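Local coordinates for protein fructuronate-tagaturonate epimerase UxaE from Cohnella laeviribosi in complex with 1 glycerol (Cohnella laeviribosi, PDB 6ILB) that probably interconverts D-tagaturonate and D-fructuronate as a zinc-containing epimerase of the UxaE family, built on a TIM barrel, at residues A277-G282 and A327-I332; P303-E308 and E323-V328; Q392-H397 and Q436-T441. All blocks are in the same frame, centred on the assembly; numbering follows the deposited sequence.

Interaction 1. Residues A277-G282 and A327-I332; sequences APTAPG and AVHAAI. Unlike the reference sequence in segment 277-282: A277 (reference Thr).
The backbones come closest at P281 and H329, whose CA atoms are 6.3 Å apart, where a loop turning into helix 281-293 runs up against the middle of helix 319-336. A280 is the N-cap residue, and P281 opens the helix; the loop before it passes the flank of the other helix with T279. P281 lodges between two side chains one helical turn apart: its CB meets CG1 of V328 at 3.7 Å and CD1 of I332 at 4.2 Å. The branch of V328 that does the touching lies anti to the backbone N (chi1 -170°), while I332 reaches the proline with the end of its longer arm, CD1 also lying against P281 O. H329 reaches the loop before the helix by an edge of its imidazole, with the carbonyl O of T279 in the ring plane, 3.2 Å from CE1, and A280 O near the same plane at 4.0 Å from CE1. The CG2 methyl of T279 lies near that corner too, 4.3 Å from CE1. Both ring nitrogens have partners, ND1 on H284 and NE2 on E325, which fixes the rotation of the imidazole; the H284 ring meets it with planes at about 30°. T279 is tied to R304 through OG1 and the backbone. I230 of strand 229-231 covers V328 and I332. Two neighbouring helices of the outer layer of the TIM barrel meet here, and the loop after strand 267-271, which with the end of that strand supplies the zinc ligands S271, D273 and E274, packs against helix 319-336.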
loop_
_atom_site.group_PDB
_atom_site.type_symbol
_atom_site.label_atom_id
_atom_site.label_comp_id
_atom_site.label_asym_id
_atom_site.label_seq_id
_atom_site.Cartn_x
_atom_site.Cartn_y
_atom_site.Cartn_z
ATOM N N ALA A 277 1.035 -5.244 22.089
ATOM C CA ALA A 277 -0.220 -5.846 22.471
ATOM C C ALA A 277 -1.180 -5.786 21.284
ATOM O O ALA A 277 -1.117 -4.852 20.487
ATOM C CB ALA A 277 -0.818 -5.114 23.675
ATOM N N PRO A 278 -2.047 -6.775 21.115
ATOM C CA PRO A 278 -3.221 -6.571 20.268
ATOM C C PRO A 278 -4.049 -5.399 20.780
ATOM O O PRO A 278 -3.943 -4.982 21.940
ATOM C CB PRO A 278 -3.993 -7.893 20.392
ATOM C CG PRO A 278 -3.455 -8.545 21.623
ATOM C CD PRO A 278 -2.031 -8.110 21.727
ATOM N N THR A 279 -4.875 -4.858 19.885
ATOM C CA THR A 279 -5.751 -3.748 20.230
ATOM C C THR A 279 -7.034 -4.291 20.833
ATOM O O THR A 279 -7.909 -4.763 20.106
ATOM C CB THR A 279 -6.082 -2.898 19.009
ATOM O OG1 THR A 279 -4.878 -2.427 18.372
ATOM C CG2 THR A 279 -6.951 -1.718 19.453
ATOM N N ALA A 280 -7.172 -4.203 22.152
ATOM C CA ALA A 280 -8.433 -4.570 22.763
ATOM C C ALA A 280 -9.572 -3.723 22.181
ATOM O O ALA A 280 -9.342 -2.621 21.672
ATOM C CB ALA A 280 -8.356 -4.407 24.279
ATOM N N PRO A 281 -10.816 -4.222 22.242
ATOM C CA PRO A 281 -11.946 -3.413 21.746
ATOM C C PRO A 281 -12.201 -2.148 22.556
ATOM O O PRO A 281 -12.600 -1.117 21.991
ATOM C CB PRO A 281 -13.129 -4.390 21.827
ATOM C CG PRO A 281 -12.730 -5.366 22.898
ATOM C CD PRO A 281 -11.258 -5.565 22.654
ATOM N N GLY A 282 -12.025 -2.195 23.871
ATOM C CA GLY A 282 -12.157 -0.971 24.644
ATOM C C GLY A 282 -11.130 0.060 24.232
ATOM O O GLY A 282 -11.424 1.256 24.191
ATOM N N ALA A 327 -15.516 -9.288 15.141
ATOM C CA ALA A 327 -16.915 -8.877 15.224
ATOM C C ALA A 327 -17.068 -7.555 15.980
ATOM O O ALA A 327 -17.831 -6.683 15.551
ATOM C CB ALA A 327 -17.768 -9.983 15.859
ATOM N N VAL A 328 -16.340 -7.368 17.090
ATOM C CA VAL A 328 -16.475 -6.115 17.839
ATOM C C VAL A 328 -15.777 -4.954 17.115
ATOM O O VAL A 328 -16.308 -3.835 17.064
ATOM C CB VAL A 328 -15.959 -6.276 19.281
ATOM C CG1 VAL A 328 -16.329 -5.041 20.117
ATOM C CG2 VAL A 328 -16.518 -7.533 19.898
ATOM N N HIS A 329 -14.579 -5.192 16.553
ATOM C CA HIS A 329 -13.883 -4.125 15.836
ATOM C C HIS A 329 -14.743 -3.572 14.703
ATOM O O HIS A 329 -14.935 -2.356 14.596
ATOM C CB HIS A 329 -12.544 -4.632 15.298
ATOM C CG HIS A 329 -11.488 -4.758 16.346
ATOM N ND1 HIS A 329 -11.232 -3.767 17.273
ATOM C CD2 HIS A 329 -10.637 -5.771 16.633
ATOM C CE1 HIS A 329 -10.265 -4.164 18.079
ATOM N NE2 HIS A 329 -9.889 -5.378 17.717
ATOM N N ALA A 330 -15.282 -4.456 13.854
ATOM C CA ALA A 330 -16.200 -4.041 12.790
ATOM C C ALA A 330 -17.408 -3.289 13.339
ATOM O O ALA A 330 -17.921 -2.364 12.702
ATOM C CB ALA A 330 -16.673 -5.262 11.989
ATOM N N ALA A 331 -17.873 -3.656 14.525
ATOM C CA ALA A 331 -19.034 -2.963 15.079
ATOM C C ALA A 331 -18.656 -1.570 15.581
ATOM O O ALA A 331 -19.449 -0.625 15.476
ATOM C CB ALA A 331 -19.661 -3.812 16.194
ATOM N N ILE A 332 -17.462 -1.423 16.157
ATOM C CA ILE A 332 -17.010 -0.104 16.579
ATOM C C ILE A 332 -16.871 0.827 15.373
ATOM O O ILE A 332 -17.339 1.976 15.398
ATOM C CB ILE A 332 -15.695 -0.238 17.361
ATOM C CG1 ILE A 332 -15.956 -0.971 18.675
ATOM C CG2 ILE A 332 -15.039 1.128 17.568
ATOM C CD1 ILE A 332 -14.685 -1.357 19.379
#

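Interaction 2. Residues P303-E308 and E323-V328; sequences PRFIGE and ERELAV
F305 and E325 bring the backbones closest, with CA atoms 7.3 Å apart, as the irregular 303-308 loop runs alongside helix 319-336. E325 spans the gap: with CG anti to the backbone N (chi1 173°) and the chain extended beyond it, the carboxylate arrives at the backbone between F305 and I306. OE1 takes a weak hydrogen bond from I306 N at 3.3 Å, bent to 128°, and the same oxygen accepts NE2 of H329 one turn along the helix. R304 O also lies 3.3 Å from E325 OE1, but both are acceptors and no bond joins them. OE2 rests on the aliphatic flank of I306, 3.5 Å from CB and 3.6 Å from CG2. With an alanine here, I306 N and NE2 of H329 would probably both lose their shared acceptor and the flank of I306 its carboxylate cover. Deeper in, F305 CE1 meets CD1 of L326 at 4.1 Å, two apolar side chains crossing obliquely; F322 meets the F305 ring, and I342 and L340 of strand 339-342 continue the apolar layer around F305 and L326. The CB of R304 points away from the helix. The contact folds the loop after strand 300-302 back on the helix that follows it, within one beta-alpha-beta unit of the TIM barrel, with the R304 side chain touching the zinc ligand D273.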
loop_
_atom_site.group_PDB
_atom_site.type_symbol
_atom_site.label_atom_id
_atom_site.label_comp_id
_atom_site.label_asym_id
_atom_site.label_seq_id
_atom_site.Cartn_x
_atom_site.Cartn_y
_atom_site.Cartn_z
ATOM N N PRO A 303 -6.530 -1.539 13.492
ATOM C CA PRO A 303 -6.168 -2.109 14.786
ATOM C C PRO A 303 -5.200 -3.273 14.641
ATOM O O PRO A 303 -5.000 -3.841 13.563
ATOM C CB PRO A 303 -7.508 -2.571 15.360
ATOM C CG PRO A 303 -8.353 -2.834 14.160
ATOM C CD PRO A 303 -7.871 -1.947 13.050
ATOM N N ARG A 304 -4.558 -3.580 15.765
ATOM C CA ARG A 304 -3.741 -4.775 15.926
ATOM C C ARG A 304 -4.663 -5.934 16.285
ATOM O O ARG A 304 -5.138 -6.025 17.419
ATOM C CB ARG A 304 -2.700 -4.547 17.024
ATOM C CG ARG A 304 -1.298 -5.076 16.733
ATOM C CD ARG A 304 -1.122 -6.454 17.272
ATOM N NE ARG A 304 0.253 -6.920 17.198
ATOM C CZ ARG A 304 0.582 -8.198 17.319
ATOM N NH1 ARG A 304 -0.374 -9.109 17.507
ATOM N NH2 ARG A 304 1.848 -8.568 17.249
ATOM N N PHE A 305 -4.928 -6.814 15.329
ATOM C CA PHE A 305 -5.740 -7.985 15.616
ATOM C C PHE A 305 -4.951 -8.986 16.436
ATOM O O PHE A 305 -3.719 -9.014 16.383
ATOM C CB PHE A 305 -6.227 -8.640 14.325
ATOM C CG PHE A 305 -7.104 -7.759 13.521
ATOM C CD1 PHE A 305 -8.440 -7.628 13.844
ATOM C CD2 PHE A 305 -6.585 -7.014 12.472
ATOM C CE1 PHE A 305 -9.263 -6.770 13.108
ATOM C CE2 PHE A 305 -7.398 -6.167 11.720
ATOM C CZ PHE A 305 -8.740 -6.041 12.043
ATOM N N ILE A 306 -5.676 -9.797 17.221
ATOM C CA ILE A 306 -5.037 -10.883 17.950
ATOM C C ILE A 306 -4.427 -11.871 16.950
ATOM O O ILE A 306 -4.947 -12.088 15.848
ATOM C CB ILE A 306 -5.997 -11.605 18.917
ATOM C CG1 ILE A 306 -5.212 -12.683 19.680
ATOM C CG2 ILE A 306 -7.179 -12.230 18.174
ATOM C CD1 ILE A 306 -5.943 -13.382 20.748
ATOM N N GLY A 307 -3.304 -12.458 17.330
ATOM C CA GLY A 307 -2.528 -13.239 16.407
ATOM C C GLY A 307 -1.491 -12.376 15.718
ATOM O O GLY A 307 -1.150 -11.280 16.162
ATOM N N GLU A 308 -0.989 -12.886 14.605
ATOM C CA GLU A 308 0.127 -12.260 13.928
ATOM C C GLU A 308 -0.206 -12.072 12.462
ATOM O O GLU A 308 -0.707 -12.992 11.809
ATOM C CB GLU A 308 1.398 -13.092 14.081
ATOM C CG GLU A 308 1.912 -13.120 15.511
ATOM C CD GLU A 308 3.416 -13.286 15.593
ATOM O OE1 GLU A 308 4.132 -12.584 14.842
ATOM O OE2 GLU A 308 3.878 -14.095 16.430
ATOM N N GLU A 323 -12.120 -14.218 15.010
ATOM C CA GLU A 323 -13.511 -13.913 14.663
ATOM C C GLU A 323 -14.223 -13.124 15.764
ATOM O O GLU A 323 -14.890 -12.121 15.485
ATOM C CB GLU A 323 -14.271 -15.203 14.365
ATOM C CG GLU A 323 -15.783 -15.006 14.184
ATOM C CD GLU A 323 -16.429 -16.035 13.246
ATOM O OE1 GLU A 323 -15.902 -17.153 13.119
ATOM O OE2 GLU A 323 -17.470 -15.719 12.631
ATOM N N ARG A 324 -14.121 -13.569 17.023
ATOM C CA ARG A 324 -14.755 -12.818 18.107
ATOM C C ARG A 324 -14.227 -11.386 18.169
ATOM O O ARG A 324 -15.004 -10.436 18.359
ATOM C CB ARG A 324 -14.534 -13.511 19.454
ATOM C CG ARG A 324 -15.176 -14.894 19.597
ATOM C CD ARG A 324 -14.587 -15.641 20.806
ATOM N NE ARG A 324 -14.716 -17.097 20.699
ATOM C CZ ARG A 324 -13.764 -17.970 21.030
ATOM N NH1 ARG A 324 -12.602 -17.550 21.508
ATOM N NH2 ARG A 324 -13.974 -19.271 20.888
ATOM N N GLU A 325 -12.914 -11.204 18.001
ATOM C CA GLU A 325 -12.370 -9.853 18.078
ATOM C C GLU A 325 -12.763 -9.035 16.847
ATOM O O GLU A 325 -13.091 -7.845 16.960
ATOM C CB GLU A 325 -10.843 -9.899 18.269
ATOM C CG GLU A 325 -10.167 -8.517 18.183
ATOM C CD GLU A 325 -8.734 -8.471 18.752
ATOM O OE1 GLU A 325 -7.897 -7.648 18.274
ATOM O OE2 GLU A 325 -8.462 -9.261 19.687
ATOM N N LEU A 326 -12.759 -9.660 15.666
ATOM C CA LEU A 326 -13.186 -8.966 14.455
ATOM C C LEU A 326 -14.626 -8.470 14.576
ATOM O O LEU A 326 -14.944 -7.343 14.167
ATOM C CB LEU A 326 -13.036 -9.887 13.245
ATOM C CG LEU A 326 -13.603 -9.292 11.962
ATOM C CD1 LEU A 326 -12.863 -7.973 11.676
ATOM C CD2 LEU A 326 -13.508 -10.259 10.773
ATOM N N ALA A 327 -15.516 -9.288 15.141
ATOM C CA ALA A 327 -16.915 -8.877 15.224
ATOM C C ALA A 327 -17.068 -7.555 15.980
ATOM O O ALA A 327 -17.831 -6.683 15.551
ATOM C CB ALA A 327 -17.768 -9.983 15.859
ATOM N N VAL A 328 -16.340 -7.368 17.090
ATOM C CA VAL A 328 -16.475 -6.115 17.839
ATOM C C VAL A 328 -15.777 -4.954 17.115
ATOM O O VAL A 328 -16.308 -3.835 17.064
ATOM C CB VAL A 328 -15.959 -6.276 19.281
ATOM C CG1 VAL A 328 -16.329 -5.041 20.117
ATOM C CG2 VAL A 328 -16.518 -7.533 19.898
#

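Interaction 3. Residues Q392-H397 and Q436-T441; sequences QYALEH and QLLHIT
A394 sets its CB methyl against the side of L437, 3.9 Å from CG, in a buried helix-helix packing of the helical region that follows the last strand of the TIM barrel. The small residue lets helix 384-396 come close to the end of helix 432-439, and the nearest CA atoms, those of A394 and T441, are 6.0 Å apart. Two further groups bound the same methyl: CD2 of L438 at 4.2 Å and OG1 of T441 at 3.8 Å. L437 works with both of its branches. Its CG lies anti to the backbone N (chi1 165°), which carries the fork across to the other helix; CD1 then rests on the A394 carbonyl, 3.7 Å from O, while CD2 touches CG of L395 at 3.9 Å. L395 and L437 cross at about a right angle, and L395 forms the exposed border of the contact. No hydrogen bond joins the two segments; the contact is van der Waals packing, mostly of apolar groups. Around it, F398 and H391 touch L437, Y387 touches L438 and A401 touches T441. On the far side of helix 432-439, H439 NE2 binds the phosphate of the phosphoserine at position 346. T441 is at the N-cap position of helix 442-447, but its side chain makes no capping bond; its OG1 instead donates to L437 O, in the carbonyl plane and on a lone pair, at a C=O...donor angle of 139°.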
loop_
_atom_site.group_PDB
_atom_site.type_symbol
_atom_site.label_atom_id
_atom_site.label_comp_id
_atom_site.label_asym_id
_atom_site.label_seq_id
_atom_site.Cartn_x
_atom_site.Cartn_y
_atom_site.Cartn_z
ATOM N N GLN A 392 20.306 -16.728 -3.461
ATOM C CA GLN A 392 21.517 -16.867 -2.670
ATOM C C GLN A 392 21.932 -15.533 -2.067
ATOM O O GLN A 392 22.302 -15.466 -0.890
ATOM C CB GLN A 392 22.632 -17.460 -3.530
ATOM C CG GLN A 392 23.929 -17.703 -2.786
ATOM C CD GLN A 392 24.897 -16.552 -2.966
ATOM O OE1 GLN A 392 25.202 -15.828 -2.017
ATOM N NE2 GLN A 392 25.379 -16.367 -4.197
ATOM N N TYR A 393 21.854 -14.452 -2.848
ATOM C CA TYR A 393 22.148 -13.137 -2.293
ATOM C C TYR A 393 21.214 -12.813 -1.131
ATOM O O TYR A 393 21.660 -12.317 -0.088
ATOM C CB TYR A 393 22.057 -12.075 -3.390
ATOM C CG TYR A 393 22.666 -10.746 -3.006
ATOM C CD1 TYR A 393 24.036 -10.504 -3.149
ATOM C CD2 TYR A 393 21.879 -9.737 -2.478
ATOM C CE1 TYR A 393 24.592 -9.282 -2.789
ATOM C CE2 TYR A 393 22.426 -8.518 -2.116
ATOM C CZ TYR A 393 23.778 -8.298 -2.269
ATOM O OH TYR A 393 24.287 -7.076 -1.901
ATOM N N ALA A 394 19.917 -13.110 -1.286
ATOM C CA ALA A 394 18.960 -12.891 -0.208
ATOM C C ALA A 394 19.364 -13.663 1.040
ATOM O O ALA A 394 19.394 -13.114 2.151
ATOM C CB ALA A 394 17.561 -13.312 -0.664
ATOM N N LEU A 395 19.679 -14.946 0.868
ATOM C CA LEU A 395 20.095 -15.770 2.000
ATOM C C LEU A 395 21.279 -15.158 2.760
ATOM O O LEU A 395 21.309 -15.193 3.994
ATOM C CB LEU A 395 20.435 -17.170 1.497
ATOM C CG LEU A 395 19.338 -18.217 1.665
ATOM C CD1 LEU A 395 19.738 -19.525 1.009
ATOM C CD2 LEU A 395 19.093 -18.408 3.134
ATOM N N GLU A 396 22.269 -14.602 2.045
ATOM C CA GLU A 396 23.485 -14.126 2.703
ATOM C C GLU A 396 23.299 -12.805 3.435
ATOM O O GLU A 396 24.097 -12.492 4.323
ATOM C CB GLU A 396 24.620 -13.956 1.690
ATOM C CG GLU A 396 25.447 -15.201 1.416
ATOM C CD GLU A 396 26.535 -14.934 0.387
ATOM O OE1 GLU A 396 26.496 -13.845 -0.236
ATOM O OE2 GLU A 396 27.417 -15.804 0.195
ATOM N N HIS A 397 22.294 -12.007 3.067
ATOM C CA HIS A 397 22.059 -10.709 3.695
ATOM C C HIS A 397 20.751 -10.692 4.468
ATOM O O HIS A 397 20.220 -9.619 4.773
ATOM C CB HIS A 397 22.073 -9.594 2.647
ATOM C CG HIS A 397 23.216 -9.694 1.693
ATOM N ND1 HIS A 397 23.301 -10.689 0.745
ATOM C CD2 HIS A 397 24.332 -8.940 1.554
ATOM C CE1 HIS A 397 24.423 -10.546 0.066
ATOM N NE2 HIS A 397 25.061 -9.487 0.530
ATOM N N GLN A 436 9.071 -15.244 2.602
ATOM C CA GLN A 436 9.515 -14.176 3.485
ATOM C C GLN A 436 10.973 -13.812 3.234
ATOM O O GLN A 436 11.378 -12.669 3.476
ATOM C CB GLN A 436 9.320 -14.601 4.925
ATOM C CG GLN A 436 7.910 -14.500 5.390
ATOM C CD GLN A 436 7.804 -14.747 6.868
ATOM O OE1 GLN A 436 8.639 -15.434 7.442
ATOM N NE2 GLN A 436 6.779 -14.198 7.492
ATOM N N LEU A 437 11.774 -14.772 2.774
ATOM C CA LEU A 437 13.182 -14.505 2.544
ATOM C C LEU A 437 13.362 -13.465 1.447
ATOM O O LEU A 437 14.189 -12.557 1.583
ATOM C CB LEU A 437 13.908 -15.803 2.203
ATOM C CG LEU A 437 15.294 -15.579 1.601
ATOM C CD1 LEU A 437 16.287 -15.062 2.643
ATOM C CD2 LEU A 437 15.788 -16.849 0.941
ATOM N N LEU A 438 12.546 -13.543 0.388
ATOM C CA LEU A 438 12.606 -12.604 -0.735
ATOM C C LEU A 438 11.704 -11.393 -0.583
ATOM O O LEU A 438 11.891 -10.405 -1.286
ATOM C CB LEU A 438 12.250 -13.310 -2.039
ATOM C CG LEU A 438 13.457 -14.230 -2.259
ATOM C CD1 LEU A 438 13.082 -15.699 -2.394
ATOM C CD2 LEU A 438 14.350 -13.749 -3.389
ATOM N N HIS A 439 10.721 -11.445 0.300
ATOM C CA HIS A 439 9.885 -10.281 0.538
ATOM C C HIS A 439 10.705 -9.155 1.150
ATOM O O HIS A 439 10.850 -8.076 0.564
ATOM C CB HIS A 439 8.732 -10.693 1.450
ATOM C CG HIS A 439 7.615 -9.709 1.532
ATOM N ND1 HIS A 439 7.810 -8.371 1.800
ATOM C CD2 HIS A 439 6.275 -9.885 1.429
ATOM C CE1 HIS A 439 6.637 -7.762 1.835
ATOM N NE2 HIS A 439 5.690 -8.661 1.624
ATOM N N ILE A 440 11.281 -9.411 2.328
ATOM C CA ILE A 440 11.914 -8.344 3.096
ATOM C C ILE A 440 13.301 -7.967 2.604
ATOM O O ILE A 440 13.866 -6.980 3.087
ATOM C CB ILE A 440 12.010 -8.737 4.578
ATOM C CG1 ILE A 440 13.136 -9.741 4.775
ATOM C CG2 ILE A 440 10.676 -9.258 5.106
ATOM C CD1 ILE A 440 13.476 -9.933 6.196
ATOM N N THR A 441 13.868 -8.697 1.650
ATOM C CA THR A 441 15.196 -8.386 1.149
ATOM C C THR A 441 15.166 -7.560 -0.132
ATOM O O THR A 441 16.220 -7.360 -0.746
ATOM C CB THR A 441 15.963 -9.674 0.913
ATOM O OG1 THR A 441 15.076 -10.600 0.291
ATOM C CG2 THR A 441 16.455 -10.253 2.239
#

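Overall arrangement
Interactions 1 and 2 form one continuous patch, their centres about 6 Å apart. Both rest on helix 319-336 and share A327 and V328, and T279 N probably donates to R304 O where their loops touch. Both are partly buried and mix apolar packing with polar groups, beside the zinc-binding loop. Interaction 3 lies far off, its centre about 35 Å from that of interaction 1 and about 30 Å from that of interaction 2, in the helices after the barrel. It is the more buried contact, mostly apolar, with no hydrogen bond between its segments, whereas interaction 2 has a carboxylate at its heart and interaction 1 has a buried imidazole against a loop carbonyl.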